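Local coordinates for putative type VI secretion protein (Escherichia coli, PDB 6SKI), which is probably a phospholipase effector that the type VI secretion system delivers on its VgrG spike, with an α/β-hydrolase-like catalytic domain, at residues 248-253 with 290-295; 59-64 with 254-259. All coordinates share one frame; numbering follows the deposited sequence.

Contact 1: residues 248-253 with 290-295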
loop_
_atom_site.group_PDB
_atom_site.type_symbol
_atom_site.label_atom_id
_atom_site.label_comp_id
_atom_site.label_asym_id
_atom_site.label_seq_id
_atom_site.Cartn_x
_atom_site.Cartn_y
_atom_site.Cartn_z
ATOM N N ALA A 248 -8.107 1.197 -4.783
ATOM C CA ALA A 248 -8.836 0.380 -3.819
ATOM C C ALA A 248 -8.740 -1.102 -4.153
ATOM O O ALA A 248 -8.523 -1.933 -3.265
ATOM C CB ALA A 248 -10.296 0.821 -3.763
ATOM N N ALA A 249 -8.894 -1.452 -5.424
ATOM C CA ALA A 249 -8.830 -2.837 -5.858
ATOM C C ALA A 249 -8.012 -2.938 -7.133
ATOM O O ALA A 249 -8.169 -2.124 -8.047
ATOM C CB ALA A 249 -10.229 -3.412 -6.091
ATOM N N ILE A 250 -7.141 -3.942 -7.189
ATOM C CA ILE A 250 -6.398 -4.249 -8.404
ATOM C C ILE A 250 -6.928 -5.572 -8.936
ATOM O O ILE A 250 -6.452 -6.647 -8.554
ATOM C CB ILE A 250 -4.882 -4.310 -8.145
ATOM C CG1 ILE A 250 -4.387 -2.982 -7.579
ATOM C CG2 ILE A 250 -4.140 -4.643 -9.421
ATOM C CD1 ILE A 250 -3.121 -3.093 -6.769
ATOM N N GLY A 251 -7.915 -5.500 -9.810
ATOM C CA GLY A 251 -8.661 -6.660 -10.228
ATOM C C GLY A 251 -10.066 -6.654 -9.664
ATOM O O GLY A 251 -10.622 -5.618 -9.293
ATOM N N GLY A 252 -10.649 -7.843 -9.599
ATOM C CA GLY A 252 -11.992 -7.969 -9.069
ATOM C C GLY A 252 -12.378 -9.424 -8.946
ATOM O O GLY A 252 -11.597 -10.326 -9.255
ATOM N N ILE A 253 -13.599 -9.638 -8.463
ATOM C CA ILE A 253 -14.182 -10.968 -8.355
ATOM C C ILE A 253 -15.551 -11.059 -9.005
ATOM O O ILE A 253 -16.218 -12.086 -8.867
ATOM C CB ILE A 253 -14.262 -11.428 -6.886
ATOM C CG1 ILE A 253 -15.208 -10.526 -6.095
ATOM C CG2 ILE A 253 -12.884 -11.447 -6.254
ATOM C CD1 ILE A 253 -15.979 -11.253 -5.025
ATOM N N TYR A 290 -5.706 -0.435 -16.623
ATOM C CA TYR A 290 -7.119 -0.629 -16.333
ATOM C C TYR A 290 -7.323 -1.143 -14.915
ATOM O O TYR A 290 -8.247 -0.710 -14.221
ATOM C CB TYR A 290 -7.732 -1.592 -17.354
ATOM C CG TYR A 290 -9.154 -1.997 -17.054
ATOM C CD1 TYR A 290 -10.221 -1.294 -17.587
ATOM C CD2 TYR A 290 -9.432 -3.087 -16.242
ATOM C CE1 TYR A 290 -11.519 -1.658 -17.316
ATOM C CE2 TYR A 290 -10.722 -3.455 -15.964
ATOM C CZ TYR A 290 -11.764 -2.740 -16.503
ATOM O OH TYR A 290 -13.061 -3.107 -16.231
ATOM N N ASN A 291 -6.464 -2.053 -14.470
ATOM C CA ASN A 291 -6.565 -2.627 -13.137
ATOM C C ASN A 291 -6.051 -1.692 -12.055
ATOM O O ASN A 291 -6.135 -2.035 -10.873
ATOM C CB ASN A 291 -5.794 -3.945 -13.077
ATOM C CG ASN A 291 -6.597 -5.109 -13.598
ATOM O OD1 ASN A 291 -7.823 -5.102 -13.550
ATOM N ND2 ASN A 291 -5.909 -6.116 -14.114
ATOM N N PHE A 292 -5.530 -0.525 -12.425
ATOM C CA PHE A 292 -5.009 0.449 -11.470
ATOM C C PHE A 292 -5.748 1.752 -11.726
ATOM O O PHE A 292 -5.278 2.621 -12.459
ATOM C CB PHE A 292 -3.506 0.612 -11.611
ATOM C CG PHE A 292 -2.728 -0.605 -11.218
ATOM C CD1 PHE A 292 -2.679 -1.709 -12.049
ATOM C CD2 PHE A 292 -2.044 -0.644 -10.022
ATOM C CE1 PHE A 292 -1.966 -2.827 -11.690
ATOM C CE2 PHE A 292 -1.327 -1.760 -9.661
ATOM C CZ PHE A 292 -1.288 -2.851 -10.496
ATOM N N SER A 293 -6.909 1.883 -11.103
ATOM C CA SER A 293 -7.714 3.087 -11.195
ATOM C C SER A 293 -7.581 3.874 -9.901
ATOM O O SER A 293 -7.519 3.297 -8.813
ATOM C CB SER A 293 -9.179 2.746 -11.473
ATOM O OG SER A 293 -9.725 1.954 -10.438
ATOM N N LEU A 294 -7.536 5.192 -10.025
ATOM C CA LEU A 294 -7.250 6.065 -8.900
ATOM C C LEU A 294 -8.507 6.327 -8.088
ATOM O O LEU A 294 -9.600 6.448 -8.640
ATOM C CB LEU A 294 -6.674 7.389 -9.396
ATOM C CG LEU A 294 -6.302 8.415 -8.332
ATOM C CD1 LEU A 294 -5.172 7.911 -7.467
ATOM C CD2 LEU A 294 -5.946 9.731 -8.984
ATOM N N ASN A 295 -8.349 6.373 -6.771
ATOM C CA ASN A 295 -9.332 6.978 -5.880
ATOM C C ASN A 295 -8.759 8.317 -5.437
ATOM O O ASN A 295 -7.810 8.364 -4.649
ATOM C CB ASN A 295 -9.643 6.081 -4.686
ATOM C CG ASN A 295 -10.212 4.745 -5.097
ATOM O OD1 ASN A 295 -11.415 4.515 -4.989
ATOM N ND2 ASN A 295 -9.355 3.853 -5.567
#
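I250 carries the contact between 248-253 and 290-295, with its methyl CG2 over one face of the F292 ring and its CA against N291 O. The methyl stands 3.9 Å from the ring centroid of F292 and 27° off the ring normal, a CH-pi contact displaced toward the rim, where I250 CG2 comes 3.5 Å from F292 CZ. The two side chains run slantwise to one another. Chi1 of -58° sets I250 CG2 anti to the backbone N, over the ring, and the extended chi2 carries I250 CD1 along it, 3.7 Å from F292 CE2. The backbones join in as well: I250 CA points its hydrogen at N291 O over 3.3 Å, nearly straight at 161°, a weak C-H...O contact. The N291 side chain borders G251, although N291 OD1 is too far from G251 N, at 3.8 Å, for a bond. At the other end N295 reaches across to A248, with N295 ND2 3.7 Å from A248 CB; the N295 amide nitrogen is bonded to T246 O.

The ring of F292 also meets H310 edge to face, and H310 may be the histidine of a Ser-His-Asp triad. In the fold, the loop following strand 237-243 runs roughly antiparallel to a segment that leads into strand 294-296, which pairs in turn with strand 536-538, while I253 packs on helix 144-154.

Contact 2: residues 59-64 with 254-259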
loop_
_atom_site.group_PDB
_atom_site.type_symbol
_atom_site.label_atom_id
_atom_site.label_comp_id
_atom_site.label_asym_id
_atom_site.label_seq_id
_atom_site.Cartn_x
_atom_site.Cartn_y
_atom_site.Cartn_z
ATOM N N LYS A 59 -6.429 -10.159 -11.011
ATOM C CA LYS A 59 -6.230 -9.296 -12.172
ATOM C C LYS A 59 -6.891 -9.858 -13.432
ATOM O O LYS A 59 -7.105 -9.115 -14.395
ATOM C CB LYS A 59 -4.739 -9.053 -12.393
ATOM C CG LYS A 59 -4.252 -7.770 -11.738
ATOM C CD LYS A 59 -2.776 -7.529 -11.959
ATOM C CE LYS A 59 -1.938 -8.505 -11.161
ATOM N NZ LYS A 59 -0.508 -8.447 -11.562
ATOM N N PHE A 60 -7.213 -11.158 -13.455
ATOM C CA PHE A 60 -7.924 -11.728 -14.600
ATOM C C PHE A 60 -9.278 -11.073 -14.816
ATOM O O PHE A 60 -9.758 -11.006 -15.951
ATOM C CB PHE A 60 -8.134 -13.231 -14.424
ATOM C CG PHE A 60 -7.023 -14.077 -14.963
ATOM C CD1 PHE A 60 -7.186 -14.771 -16.149
ATOM C CD2 PHE A 60 -5.837 -14.210 -14.273
ATOM C CE1 PHE A 60 -6.180 -15.562 -16.643
ATOM C CE2 PHE A 60 -4.827 -15.003 -14.765
ATOM C CZ PHE A 60 -4.999 -15.681 -15.951
ATOM N N ASN A 61 -9.923 -10.623 -13.744
ATOM C CA ASN A 61 -11.240 -10.013 -13.850
ATOM C C ASN A 61 -11.195 -8.796 -14.765
ATOM O O ASN A 61 -10.437 -7.852 -14.524
ATOM C CB ASN A 61 -11.734 -9.621 -12.459
ATOM C CG ASN A 61 -13.214 -9.330 -12.421
ATOM O OD1 ASN A 61 -14.034 -10.236 -12.516
ATOM N ND2 ASN A 61 -13.567 -8.064 -12.255
ATOM N N GLU A 62 -11.987 -8.847 -15.839
ATOM C CA GLU A 62 -12.156 -7.756 -16.798
ATOM C C GLU A 62 -10.932 -7.557 -17.685
ATOM O O GLU A 62 -10.951 -6.711 -18.583
ATOM C CB GLU A 62 -12.506 -6.441 -16.092
ATOM C CG GLU A 62 -13.709 -6.526 -15.175
ATOM C CD GLU A 62 -15.016 -6.602 -15.933
ATOM O OE1 GLU A 62 -15.045 -6.198 -17.113
ATOM O OE2 GLU A 62 -16.016 -7.068 -15.352
ATOM N N CYS A 63 -9.869 -8.330 -17.459
ATOM C CA CYS A 63 -8.649 -8.189 -18.243
ATOM C C CYS A 63 -8.156 -9.504 -18.827
ATOM O O CYS A 63 -7.045 -9.548 -19.363
ATOM C CB CYS A 63 -7.535 -7.557 -17.401
ATOM S SG CYS A 63 -7.561 -5.761 -17.365
ATOM N N SER A 64 -8.945 -10.571 -18.750
ATOM C CA SER A 64 -8.538 -11.826 -19.356
ATOM C C SER A 64 -8.581 -11.716 -20.874
ATOM O O SER A 64 -9.235 -10.840 -21.443
ATOM C CB SER A 64 -9.431 -12.971 -18.884
ATOM O OG SER A 64 -10.799 -12.630 -18.987
ATOM N N SER A 254 -15.993 -10.014 -9.709
ATOM C CA SER A 254 -17.359 -9.987 -10.222
ATOM C C SER A 254 -17.599 -11.086 -11.251
ATOM O O SER A 254 -18.705 -11.630 -11.338
ATOM C CB SER A 254 -17.666 -8.617 -10.821
ATOM O OG SER A 254 -16.628 -8.193 -11.683
ATOM N N ASN A 255 -16.583 -11.423 -12.041
ATOM C CA ASN A 255 -16.728 -12.412 -13.099
ATOM C C ASN A 255 -16.232 -13.792 -12.698
ATOM O O ASN A 255 -16.247 -14.703 -13.530
ATOM C CB ASN A 255 -15.997 -11.950 -14.361
ATOM C CG ASN A 255 -16.519 -10.635 -14.886
ATOM O OD1 ASN A 255 -17.709 -10.349 -14.794
ATOM N ND2 ASN A 255 -15.631 -9.824 -15.439
ATOM N N PHE A 256 -15.802 -13.975 -11.456
ATOM C CA PHE A 256 -15.416 -15.288 -10.957
ATOM C C PHE A 256 -16.672 -16.031 -10.525
ATOM O O PHE A 256 -17.360 -15.602 -9.595
ATOM C CB PHE A 256 -14.446 -15.169 -9.785
ATOM C CG PHE A 256 -13.057 -14.780 -10.181
ATOM C CD1 PHE A 256 -12.018 -15.681 -10.070
ATOM C CD2 PHE A 256 -12.785 -13.509 -10.646
ATOM C CE1 PHE A 256 -10.740 -15.327 -10.428
ATOM C CE2 PHE A 256 -11.509 -13.149 -11.003
ATOM C CZ PHE A 256 -10.488 -14.059 -10.893
ATOM N N PHE A 257 -16.958 -17.150 -11.190
ATOM C CA PHE A 257 -18.176 -17.898 -10.896
ATOM C C PHE A 257 -18.198 -18.388 -9.454
ATOM O O PHE A 257 -19.256 -18.417 -8.816
ATOM C CB PHE A 257 -18.303 -19.076 -11.858
ATOM C CG PHE A 257 -19.436 -20.001 -11.537
ATOM C CD1 PHE A 257 -20.737 -19.654 -11.842
ATOM C CD2 PHE A 257 -19.199 -21.220 -10.931
ATOM C CE1 PHE A 257 -21.778 -20.501 -11.545
ATOM C CE2 PHE A 257 -20.236 -22.069 -10.632
ATOM C CZ PHE A 257 -21.527 -21.711 -10.941
ATOM N N ASP A 258 -17.038 -18.774 -8.925
ATOM C CA ASP A 258 -17.000 -19.436 -7.626
ATOM C C ASP A 258 -17.328 -18.477 -6.488
ATOM O O ASP A 258 -17.972 -18.871 -5.509
ATOM C CB ASP A 258 -15.626 -20.064 -7.411
ATOM C CG ASP A 258 -15.239 -21.006 -8.529
ATOM O OD1 ASP A 258 -14.685 -20.526 -9.541
ATOM O OD2 ASP A 258 -15.479 -22.224 -8.398
ATOM N N ILE A 259 -16.897 -17.221 -6.590
ATOM C CA ILE A 259 -16.857 -16.324 -5.443
ATOM C C ILE A 259 -17.552 -14.994 -5.684
ATOM O O ILE A 259 -17.548 -14.146 -4.790
ATOM C CB ILE A 259 -15.405 -16.085 -4.985
ATOM C CG1 ILE A 259 -14.555 -15.629 -6.167
ATOM C CG2 ILE A 259 -14.828 -17.347 -4.375
ATOM C CD1 ILE A 259 -13.085 -15.590 -5.875
#
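N61 grips the 254-259 loop with both ends of its side-chain amide, a compact example of how one asparagine can satisfy a neighbouring loop. Its oxygen accepts: N255 N donates to N61 OD1 at 2.9 Å, arriving in the carbonyl plane with a C=O...N angle of 153°. Its nitrogen donates: N61 ND2 bonds to S254 OG at 3.1 Å, and the hydroxyl lies close to the amide plane. Because CG is anti to the backbone N (chi1 -165°), the N61 amide projects from its own loop to meet two consecutive residues, and the paired bonds should fix its rotation. A third, weak bond runs from N255 ND2 to E62 OE2 at 2.8 Å, the amide of N255 and the carboxylate of E62 being turned 51° apart. The other carboxylate oxygen of E62 forms a salt bridge with R67, so this charge is shared between partners.

Next to the polar group lies an apolar one. N61 CB approaches the edge of the F256 ring, 3.8 Å from F256 CE2, and F60 CB stands 4.3 Å from F256 CZ; F256 itself rests on I150 of helix 144-154.

Residues 60-63 have the backbone angles of a type II β-turn, closed by C63 N bonding to F60 O. N61 and E62 are its two central residues, and both present side chains to the facing loop: here a β-turn docks by side-chain-to-backbone and side-chain-to-side-chain hydrogen bonds.

How the contacts relate
From the N terminus, the chain leaves helix 53-58 and enters 59-64, which waits some 190 residues for its partner 254-259. Before that partner arrives, the loop after strand 237-243 passes through 248-253, whose own partner, 290-295, follows strand 278-284. The two closures therefore cross rather than nest: contact 2 closes a long loop, contact 1 a short one, and 248-253 runs directly into 254-259. The centres of the two contacts lie about 12 Å apart. A probable hydrogen bond from N291 ND2 to K59 O and packing of G252 O on N61 CB join them. Together they tie the 237-243 to 278-284 connection both to strand 294-296 and to the loop after helix 53-58.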